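Local structure of ribonuclease mar1, putative (Trypanosoma cruzi, 1YZV) at residues 47-52 and 174-179; 89-94 and 121-126; 113-118 and 136-141. The protein is of unknown function but belongs to the isochorismatase family, so it is probably a hydrolase resembling isochorismatase. All coordinates share one frame; numbering follows the deposited sequence.

Contact 1: residues 47-52 and 174-179; sequences NRFAGL and ESILMQ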
loop_
_atom_site.group_PDB
_atom_site.type_symbol
_atom_site.label_atom_id
_atom_site.label_comp_id
_atom_site.label_asym_id
_atom_site.label_seq_id
_atom_site.Cartn_x
_atom_site.Cartn_y
_atom_site.Cartn_z
ATOM N N ASN A 47 -3.901 16.645 -22.962
ATOM C CA ASN A 47 -3.109 17.123 -24.088
ATOM C C ASN A 47 -1.899 16.269 -24.459
ATOM O O ASN A 47 -1.624 16.017 -25.635
ATOM C CB ASN A 47 -2.690 18.567 -23.849
ATOM C CG ASN A 47 -3.828 19.543 -24.068
ATOM O OD1 ASN A 47 -4.740 19.266 -24.851
ATOM N ND2 ASN A 47 -3.839 20.649 -23.296
ATOM N N ARG A 48 -1.242 15.726 -23.444
ATOM C CA ARG A 48 -0.141 14.820 -23.666
ATOM C C ARG A 48 -0.607 13.552 -24.379
ATOM O O ARG A 48 0.026 13.068 -25.342
ATOM C CB ARG A 48 0.491 14.478 -22.306
ATOM C CG ARG A 48 1.480 13.365 -22.360
ATOM C CD ARG A 48 2.254 13.271 -21.064
ATOM N NE ARG A 48 3.269 14.309 -20.956
ATOM C CZ ARG A 48 4.119 14.411 -19.935
ATOM N NH1 ARG A 48 4.057 13.538 -18.909
ATOM N NH2 ARG A 48 5.098 15.307 -19.989
ATOM N N PHE A 49 -1.680 12.961 -23.867
ATOM C CA PHE A 49 -2.244 11.752 -24.507
ATOM C C PHE A 49 -2.889 12.023 -25.864
ATOM O O PHE A 49 -2.857 11.163 -26.755
ATOM C CB PHE A 49 -3.241 11.065 -23.580
ATOM C CG PHE A 49 -2.609 10.482 -22.309
ATOM C CD1 PHE A 49 -1.410 9.817 -22.351
ATOM C CD2 PHE A 49 -3.348 10.427 -21.132
ATOM C CE1 PHE A 49 -0.874 9.214 -21.194
ATOM C CE2 PHE A 49 -2.833 9.848 -19.979
ATOM C CZ PHE A 49 -1.596 9.236 -20.011
ATOM N N ALA A 50 -3.400 13.243 -26.046
ATOM C CA ALA A 50 -3.883 13.660 -27.376
ATOM C C ALA A 50 -2.737 13.651 -28.369
ATOM O O ALA A 50 -2.885 13.093 -29.451
ATOM C CB ALA A 50 -4.571 15.034 -27.332
ATOM N N GLY A 51 -1.585 14.207 -27.983
ATOM C CA GLY A 51 -0.404 14.192 -28.822
ATOM C C GLY A 51 0.113 12.783 -29.083
ATOM O O GLY A 51 0.487 12.427 -30.207
ATOM N N LEU A 52 0.148 11.954 -28.048
ATOM C CA LEU A 52 0.515 10.560 -28.238
ATOM C C LEU A 52 -0.418 9.800 -29.218
ATOM O O LEU A 52 0.044 9.126 -30.156
ATOM C CB LEU A 52 0.560 9.862 -26.874
ATOM C CG LEU A 52 0.996 8.387 -26.929
ATOM C CD1 LEU A 52 2.379 8.251 -27.539
ATOM C CD2 LEU A 52 0.893 7.768 -25.547
ATOM N N GLU A 174 3.981 9.960 -17.958
ATOM C CA GLU A 174 5.294 9.779 -18.564
ATOM C C GLU A 174 5.688 8.284 -18.613
ATOM O O GLU A 174 6.182 7.799 -19.636
ATOM C CB GLU A 174 6.360 10.600 -17.822
ATOM C CG GLU A 174 7.681 10.534 -18.532
ATOM C CD GLU A 174 8.686 11.504 -17.976
ATOM O OE1 GLU A 174 8.585 12.714 -18.296
ATOM O OE2 GLU A 174 9.576 11.018 -17.264
ATOM N N SER A 175 5.350 7.560 -17.550
ATOM C CA SER A 175 5.590 6.151 -17.453
ATOM C C SER A 175 4.769 5.408 -18.483
ATOM O O SER A 175 5.322 4.586 -19.212
ATOM C CB SER A 175 5.271 5.645 -16.072
ATOM O OG SER A 175 5.765 4.343 -15.886
ATOM N N ILE A 176 3.539 5.882 -18.671
ATOM C CA ILE A 176 2.601 5.294 -19.631
ATOM C C ILE A 176 3.120 5.467 -21.080
ATOM O O ILE A 176 3.228 4.475 -21.834
ATOM C CB ILE A 176 1.207 5.860 -19.420
ATOM C CG1 ILE A 176 0.619 5.297 -18.124
ATOM C CG2 ILE A 176 0.280 5.644 -20.625
ATOM C CD1 ILE A 176 -0.518 6.114 -17.550
ATOM N N LEU A 177 3.569 6.677 -21.417
ATOM C CA LEU A 177 4.147 6.909 -22.728
ATOM C C LEU A 177 5.266 5.905 -23.037
ATOM O O LEU A 177 5.310 5.304 -24.136
ATOM C CB LEU A 177 4.660 8.355 -22.838
ATOM C CG LEU A 177 3.771 9.331 -23.554
ATOM C CD1 LEU A 177 2.406 9.419 -22.884
ATOM C CD2 LEU A 177 4.445 10.697 -23.661
ATOM N N MET A 178 6.190 5.750 -22.090
ATOM C CA MET A 178 7.398 4.943 -22.291
ATOM C C MET A 178 7.104 3.436 -22.198
ATOM O O MET A 178 7.758 2.644 -22.877
ATOM C CB MET A 178 8.482 5.380 -21.292
ATOM C CG MET A 178 8.895 6.843 -21.470
ATOM S SD MET A 178 9.667 7.104 -23.059
ATOM C CE MET A 178 8.323 7.611 -24.140
ATOM N N GLN A 179 6.032 3.070 -21.481
ATOM C CA GLN A 179 5.479 1.694 -21.523
ATOM C C GLN A 179 4.963 1.273 -22.901
ATOM O O GLN A 179 5.164 0.125 -23.334
ATOM C CB GLN A 179 4.347 1.486 -20.501
ATOM C CG GLN A 179 4.824 1.396 -19.065
ATOM C CD GLN A 179 3.651 1.522 -18.069
ATOM O OE1 GLN A 179 2.638 0.885 -18.247
ATOM N NE2 GLN A 179 3.795 2.372 -17.068
HETATM O O HOH W 1 6.628 14.522 -17.587
#

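Contact 2: residues 89-94 and 121-126; sequences FSKKRF and HVCILQ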
loop_
_atom_site.group_PDB
_atom_site.type_symbol
_atom_site.label_atom_id
_atom_site.label_comp_id
_atom_site.label_asym_id
_atom_site.label_seq_id
_atom_site.Cartn_x
_atom_site.Cartn_y
_atom_site.Cartn_z
ATOM N N PHE A 89 -18.909 11.923 -26.023
ATOM C CA PHE A 89 -20.267 11.495 -25.694
ATOM C C PHE A 89 -20.735 12.125 -24.395
ATOM O O PHE A 89 -19.970 12.332 -23.449
ATOM C CB PHE A 89 -20.346 9.984 -25.529
ATOM C CG PHE A 89 -19.803 9.203 -26.696
ATOM C CD1 PHE A 89 -20.594 8.929 -27.785
ATOM C CD2 PHE A 89 -18.505 8.734 -26.695
ATOM C CE1 PHE A 89 -20.070 8.225 -28.874
ATOM C CE2 PHE A 89 -18.010 7.987 -27.738
ATOM C CZ PHE A 89 -18.784 7.755 -28.839
ATOM N N SER A 90 -22.038 12.329 -24.320
ATOM C CA SER A 90 -22.700 12.807 -23.113
ATOM C C SER A 90 -23.156 11.627 -22.304
ATOM O O SER A 90 -23.523 10.635 -22.877
ATOM C CB SER A 90 -23.916 13.629 -23.511
ATOM O OG SER A 90 -23.399 14.904 -23.783
ATOM N N LYS A 91 -23.126 11.740 -20.978
ATOM C CA LYS A 91 -23.667 10.695 -20.089
ATOM C C LYS A 91 -24.233 11.255 -18.769
ATOM O O LYS A 91 -23.782 12.272 -18.249
ATOM C CB LYS A 91 -22.597 9.635 -19.744
ATOM C CG LYS A 91 -21.399 10.228 -18.911
ATOM C CD LYS A 91 -20.260 9.239 -18.741
ATOM C CE LYS A 91 -19.182 9.671 -17.705
ATOM N NZ LYS A 91 -19.706 10.022 -16.339
ATOM N N LYS A 92 -25.064 10.427 -18.148
ATOM C CA LYS A 92 -25.468 10.555 -16.772
ATOM C C LYS A 92 -24.954 9.384 -15.921
ATOM O O LYS A 92 -24.826 9.538 -14.724
ATOM C CB LYS A 92 -26.985 10.657 -16.684
ATOM C CG LYS A 92 -27.479 11.967 -17.330
ATOM C CD LYS A 92 -28.827 12.369 -16.805
ATOM C CE LYS A 92 -29.342 13.637 -17.507
ATOM N NZ LYS A 92 -29.721 13.342 -18.943
ATOM N N ARG A 93 -24.628 8.244 -16.540
ATOM C CA ARG A 93 -23.965 7.138 -15.833
ATOM C C ARG A 93 -22.571 7.595 -15.349
ATOM O O ARG A 93 -21.913 8.405 -16.018
ATOM C CB ARG A 93 -23.828 5.930 -16.754
ATOM C CG ARG A 93 -23.300 4.661 -16.044
ATOM C CD ARG A 93 -22.883 3.585 -16.997
ATOM N NE ARG A 93 -23.957 3.193 -17.892
ATOM C CZ ARG A 93 -24.030 2.029 -18.534
ATOM N NH1 ARG A 93 -23.072 1.100 -18.403
ATOM N NH2 ARG A 93 -25.029 1.832 -19.380
ATOM N N PHE A 94 -22.126 7.147 -14.168
ATOM C CA PHE A 94 -20.841 7.654 -13.662
ATOM C C PHE A 94 -19.704 6.969 -14.444
ATOM O O PHE A 94 -18.854 7.644 -15.038
ATOM C CB PHE A 94 -20.717 7.477 -12.156
ATOM C CG PHE A 94 -21.769 8.206 -11.382
ATOM C CD1 PHE A 94 -22.152 9.488 -11.743
ATOM C CD2 PHE A 94 -22.406 7.595 -10.331
ATOM C CE1 PHE A 94 -23.169 10.146 -11.065
ATOM C CE2 PHE A 94 -23.336 8.264 -9.568
ATOM C CZ PHE A 94 -23.775 9.539 -9.984
ATOM N N HIS A 121 -12.736 9.389 -7.461
ATOM C CA HIS A 121 -13.498 8.495 -6.613
ATOM C C HIS A 121 -14.888 8.211 -7.122
ATOM O O HIS A 121 -15.664 7.482 -6.483
ATOM C CB HIS A 121 -13.567 9.048 -5.185
ATOM C CG HIS A 121 -14.294 10.348 -5.068
ATOM N ND1 HIS A 121 -13.889 11.482 -5.733
ATOM C CD2 HIS A 121 -15.426 10.687 -4.389
ATOM C CE1 HIS A 121 -14.776 12.442 -5.528
ATOM N NE2 HIS A 121 -15.671 12.011 -4.653
ATOM N N VAL A 122 -15.243 8.815 -8.248
ATOM C CA VAL A 122 -16.578 8.595 -8.838
ATOM C C VAL A 122 -16.515 8.032 -10.253
ATOM O O VAL A 122 -16.370 6.825 -10.454
ATOM C CB VAL A 122 -17.470 9.859 -8.740
ATOM C CG1 VAL A 122 -18.896 9.598 -9.293
ATOM C CG2 VAL A 122 -17.584 10.283 -7.268
ATOM N N CYS A 123 -16.427 8.899 -11.240
ATOM C CA CYS A 123 -16.395 8.427 -12.626
ATOM C C CYS A 123 -15.153 7.603 -13.000
ATOM O O CYS A 123 -15.255 6.567 -13.663
ATOM C CB CYS A 123 -16.683 9.626 -13.575
ATOM S SG CYS A 123 -18.471 10.329 -13.297
ATOM N N ILE A 124 -13.971 7.995 -12.524
ATOM C CA ILE A 124 -12.792 7.241 -12.817
ATOM C C ILE A 124 -12.819 5.858 -12.148
ATOM O O ILE A 124 -12.548 4.847 -12.788
ATOM C CB ILE A 124 -11.509 7.966 -12.357
ATOM C CG1 ILE A 124 -11.431 9.341 -12.983
ATOM C CG2 ILE A 124 -10.256 7.081 -12.569
ATOM C CD1 ILE A 124 -10.939 9.320 -14.291
ATOM N N LEU A 125 -13.021 5.840 -10.842
ATOM C CA LEU A 125 -13.159 4.614 -10.105
ATOM C C LEU A 125 -14.154 3.635 -10.740
ATOM O O LEU A 125 -13.857 2.438 -10.856
ATOM C CB LEU A 125 -13.611 4.913 -8.677
ATOM C CG LEU A 125 -13.744 3.705 -7.745
ATOM C CD1 LEU A 125 -12.422 3.010 -7.585
ATOM C CD2 LEU A 125 -14.342 4.083 -6.377
ATOM N N GLN A 126 -15.385 4.093 -10.953
ATOM C CA GLN A 126 -16.416 3.244 -11.516
ATOM C C GLN A 126 -16.138 2.762 -12.960
ATOM O O GLN A 126 -16.511 1.659 -13.327
ATOM C CB GLN A 126 -17.821 3.888 -11.404
ATOM C CG GLN A 126 -18.165 4.185 -9.948
ATOM C CD GLN A 126 -19.581 4.530 -9.695
ATOM O OE1 GLN A 126 -20.494 4.094 -10.424
ATOM N NE2 GLN A 126 -19.802 5.320 -8.640
#

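Contact 3: residues 113-118 and 136-141; sequences VVLWGF and KKVVIA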
loop_
_atom_site.group_PDB
_atom_site.type_symbol
_atom_site.label_atom_id
_atom_site.label_comp_id
_atom_site.label_asym_id
_atom_site.label_seq_id
_atom_site.Cartn_x
_atom_site.Cartn_y
_atom_site.Cartn_z
ATOM N N VAL A 113 -6.730 0.191 -21.774
ATOM C CA VAL A 113 -7.309 1.531 -21.675
ATOM C C VAL A 113 -6.444 2.305 -20.719
ATOM O O VAL A 113 -6.052 1.775 -19.651
ATOM C CB VAL A 113 -8.763 1.432 -21.153
ATOM C CG1 VAL A 113 -9.296 2.814 -20.727
ATOM C CG2 VAL A 113 -9.712 0.700 -22.251
ATOM N N VAL A 114 -6.052 3.488 -21.160
ATOM C CA VAL A 114 -5.405 4.477 -20.342
ATOM C C VAL A 114 -6.497 5.448 -19.907
ATOM O O VAL A 114 -7.144 6.104 -20.743
ATOM C CB VAL A 114 -4.297 5.206 -21.125
ATOM C CG1 VAL A 114 -3.753 6.392 -20.352
ATOM C CG2 VAL A 114 -3.182 4.218 -21.477
ATOM N N LEU A 115 -6.679 5.563 -18.595
ATOM C CA LEU A 115 -7.840 6.259 -18.002
ATOM C C LEU A 115 -7.400 7.389 -17.073
ATOM O O LEU A 115 -6.543 7.197 -16.201
ATOM C CB LEU A 115 -8.701 5.267 -17.223
ATOM C CG LEU A 115 -9.887 5.743 -16.341
ATOM C CD1 LEU A 115 -10.961 6.480 -17.197
ATOM C CD2 LEU A 115 -10.516 4.511 -15.612
ATOM N N TRP A 116 -8.030 8.549 -17.224
ATOM C CA TRP A 116 -7.768 9.688 -16.335
ATOM C C TRP A 116 -8.924 10.690 -16.376
ATOM O O TRP A 116 -9.806 10.567 -17.203
ATOM C CB TRP A 116 -6.431 10.391 -16.702
ATOM C CG TRP A 116 -6.485 11.211 -17.918
ATOM C CD1 TRP A 116 -6.673 12.576 -17.952
ATOM C CD2 TRP A 116 -6.685 10.758 -19.275
ATOM N NE1 TRP A 116 -6.892 12.999 -19.233
ATOM C CE2 TRP A 116 -6.839 11.928 -20.080
ATOM C CE3 TRP A 116 -6.551 9.520 -19.920
ATOM C CZ2 TRP A 116 -7.027 11.870 -21.481
ATOM C CZ3 TRP A 116 -6.724 9.471 -21.313
ATOM C CH2 TRP A 116 -6.959 10.645 -22.076
ATOM N N GLY A 117 -8.962 11.581 -15.394
ATOM C CA GLY A 117 -9.911 12.683 -15.391
ATOM C C GLY A 117 -10.587 12.893 -14.055
ATOM O O GLY A 117 -9.935 12.762 -12.979
ATOM N N PHE A 118 -11.824 13.385 -14.135
ATOM C CA PHE A 118 -12.607 13.752 -12.967
ATOM C C PHE A 118 -13.848 12.840 -12.830
ATOM O O PHE A 118 -14.408 12.404 -13.824
ATOM C CB PHE A 118 -13.151 15.156 -13.064
ATOM C CG PHE A 118 -12.127 16.243 -13.363
ATOM C CD1 PHE A 118 -10.856 16.200 -12.872
ATOM C CD2 PHE A 118 -12.592 17.443 -13.919
ATOM C CE1 PHE A 118 -9.979 17.273 -13.112
ATOM C CE2 PHE A 118 -11.726 18.505 -14.168
ATOM C CZ PHE A 118 -10.412 18.395 -13.804
ATOM N N LYS A 136 -10.630 -6.099 -19.441
ATOM C CA LYS A 136 -9.653 -5.235 -20.076
ATOM C C LYS A 136 -8.562 -4.871 -19.052
ATOM O O LYS A 136 -8.819 -4.812 -17.854
ATOM C CB LYS A 136 -10.328 -3.964 -20.592
ATOM C CG LYS A 136 -11.530 -4.170 -21.534
ATOM C CD LYS A 136 -11.111 -4.803 -22.834
ATOM C CE LYS A 136 -12.269 -4.959 -23.803
ATOM N NZ LYS A 136 -11.773 -5.440 -25.155
ATOM N N LYS A 137 -7.373 -4.563 -19.545
ATOM C CA LYS A 137 -6.303 -3.964 -18.747
ATOM C C LYS A 137 -6.612 -2.494 -18.665
ATOM O O LYS A 137 -7.079 -1.890 -19.640
ATOM C CB LYS A 137 -4.930 -4.174 -19.435
ATOM C CG LYS A 137 -3.722 -3.516 -18.653
ATOM C CD LYS A 137 -2.381 -3.782 -19.362
ATOM C CE LYS A 137 -1.827 -5.207 -19.090
ATOM N NZ LYS A 137 -1.018 -5.726 -20.263
ATOM N N VAL A 138 -6.500 -1.931 -17.480
ATOM C CA VAL A 138 -6.762 -0.499 -17.309
ATOM C C VAL A 138 -5.674 0.154 -16.445
ATOM O O VAL A 138 -5.262 -0.388 -15.413
ATOM C CB VAL A 138 -8.238 -0.208 -16.829
ATOM C CG1 VAL A 138 -8.641 -1.028 -15.686
ATOM C CG2 VAL A 138 -8.458 1.279 -16.525
ATOM N N VAL A 139 -5.097 1.241 -16.959
ATOM C CA VAL A 139 -4.010 1.933 -16.285
ATOM C C VAL A 139 -4.457 3.335 -16.005
ATOM O O VAL A 139 -4.942 4.031 -16.930
ATOM C CB VAL A 139 -2.738 1.927 -17.159
ATOM C CG1 VAL A 139 -1.529 2.510 -16.375
ATOM C CG2 VAL A 139 -2.472 0.526 -17.561
ATOM N N ILE A 140 -4.475 3.678 -14.726
ATOM C CA ILE A 140 -4.881 4.993 -14.296
ATOM C C ILE A 140 -3.635 5.917 -14.437
ATOM O O ILE A 140 -2.590 5.626 -13.877
ATOM C CB ILE A 140 -5.400 4.983 -12.834
ATOM C CG1 ILE A 140 -6.432 3.884 -12.595
ATOM C CG2 ILE A 140 -5.923 6.339 -12.416
ATOM C CD1 ILE A 140 -7.628 3.991 -13.435
ATOM N N ALA A 141 -3.798 7.083 -15.065
ATOM C CA ALA A 141 -2.733 8.101 -15.051
ATOM C C ALA A 141 -3.008 9.034 -13.900
ATOM O O ALA A 141 -3.759 10.002 -14.048
ATOM C CB ALA A 141 -2.691 8.879 -16.367
#

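Contact 1: residues 47-52 and 174-179
Leu177 pushes its CD1 methyl in among Leu52, Phe49 and the Arg48 chain, and does most of its touching there. CD1 presses on Leu52 CD2 at 3.5 Å, tighter than ordinary van der Waals packing, and the two leucine side chains lie alongside, running opposite ways. The same CD1 reaches the ring of Phe49 at its edge, near the ring plane, 3.7 Å from CE1, while Arg48 CG flanks it at 4.1 Å. Leu177 holds chi1 at -100°, well off a staggered value, consistent with this tight fit. One residue earlier, Ile176 turns CG2 to Phe49 CE1 at 3.8 Å and crosses the phenyl group at roughly a right angle.

Arg48 spans the gap differently. Its aliphatic part runs out straight, CG anti to the backbone N, then bends at chi3 (-76°), so that NH1 comes over the start of the partner helix, 3.9 Å from Glu174 CB. NH1 is bonded to Ser173 OG just before the segment, and NH2 to Leu195 O. The charged groups do not meet directly (Arg48 NH1 to Glu174 OE1 is 4.6 Å); water 1, in the guanidinium plane, accepts from Arg48 NH2 (3.0 Å) and donates to Glu174 OE1 (2.8 Å). Glu174 OE2 is instead bonded to His121 NE2 of the second subunit.

The two helix segments run nearly parallel, 12° apart, with Ile192 of helix 189-197 packing on both Leu52 and Leu177. Such neighbouring helices, laid along one face of a parallel beta-sheet, are typical of the alpha/beta/alpha sandwich of the isochorismatase family.

Contact 2: residues 89-94 and 121-126
Phe94 lays one ring face against Val122, whose CG1 methyl stands 4.2 Å from the ring centroid and 24° off the normal, a CH-pi contact displaced toward the rim at CG. Gln126 runs beside the ring and points the same way; its amide is turned 89° to the ring plane, OE1 lying at the ring edge, and OE1 is 3.8 Å from Phe94 CB. The amide NE2 is taken by Met178 O of the third subunit, a bond from another subunit that would help hold the amide's orientation.

Cys123 meets the same residue at its backbone end. Its SG is 3.2 Å from Phe94 O and 3.8 Å from Phe94 CB, approaching the ring only obliquely. Here the sulfur also comes 3.3 Å from Lys91 NZ. Lys91 takes the hindered chi1 of 65°, CG lying between the backbone N and the carbonyl carbon, and bends again at its end, which brings NZ back to the carbonyls of the turn that follows its strand. There NZ bonds Arg93 O at 2.8 Å in the carbonyl plane and Phe94 O, also at 2.8 Å, from a position tilted out of the plane of the Phe94 carbonyl. Asp27 forms a salt bridge to NZ, and Gln68 OE1 accepts from it too. Asp27 also packs on Cys123, so the trio is consistent with the Asp-Lys-Cys catalytic triad of isochorismatase-family hydrolases.

The contact therefore joins the turn after outermost strand 87-91 to the first turns of helix 120-133. Strand 61-68 borders the lysine, strand 20-26 lies against Cys123 through Cys26, and helix 150-161 packs on His121, Ile124 and Leu125.

Contact 3: residues 113-118 and 136-141
Val113 is bridged to Val138, and Leu115 to Ile140, in a parallel strand pair, the two strands of a beta-alpha-beta unit whose helix 120-133 makes the connection. The segments twist against each other by 34°, in the central sheet of the alpha/beta fold.

Four hydrogen bonds hold the pair, alternating in direction. Val113 N gives to Lys137 O, the least straight of the four at 150°. Val139 N then bonds Val113 O at 2.9 Å, Leu115 N bonds Val139 O, and Ala141 N bonds Leu115 O at 3.0 Å. Between them come CA-H...O contacts, among them Val138 CA to Val113 O at 3.3 Å, which give the same carbonyl oxygens a second, weaker partner.

Side chains pack separately on the two faces. On the face of Val113, Leu115, Val138 and Ile140, Leu115 lies alongside Val138 and Ile140, pointing the same way. Its CG stands anti to the backbone N (chi1 172°), and CD2 touches Val138 CG2 at 3.9 Å. The face of Val114 and Val139 also meets parts beyond the pair: Phe49 of helix 39-56 packs on Val114, and Tyr169 of strand 168-171 touches Val139.

Past the last bridge, Trp116 swings its indole away from the partner strand toward helix 39-56 and leaves only CB beside Ala141 CB at 4.0 Å. The closest side-chain meeting is on the leucine face, where the terminal methyl of Ile140, CD1, rests against Leu115 CD2 at 3.7 Å.

Contact 3 lies inside the sheet; contact 1 packs on one face of it, and contact 2 reaches from its edge strand 87-91 to helix 120-133. Contact 1 is 12 Å from contact 3 between centres, joined where Phe49 CD2 meets Trp116 CZ3 at 3.5 Å and Ile176 CD1 meets Ala141 CB at 3.7 Å. Contact 2, 13 Å away, joins it where Cys123 CB approaches Phe118 O at 3.6 Å. Contacts 1 and 2 do not touch within a chain, their centres 22 Å apart, yet across the tetramer residues 174-179 of one subunit dock on residues 121-126 of another, next to the probable Asp-Lys-Cys site. A sulfate about 5 Å from the Arg48 side chain probably comes from the crystallisation liquor.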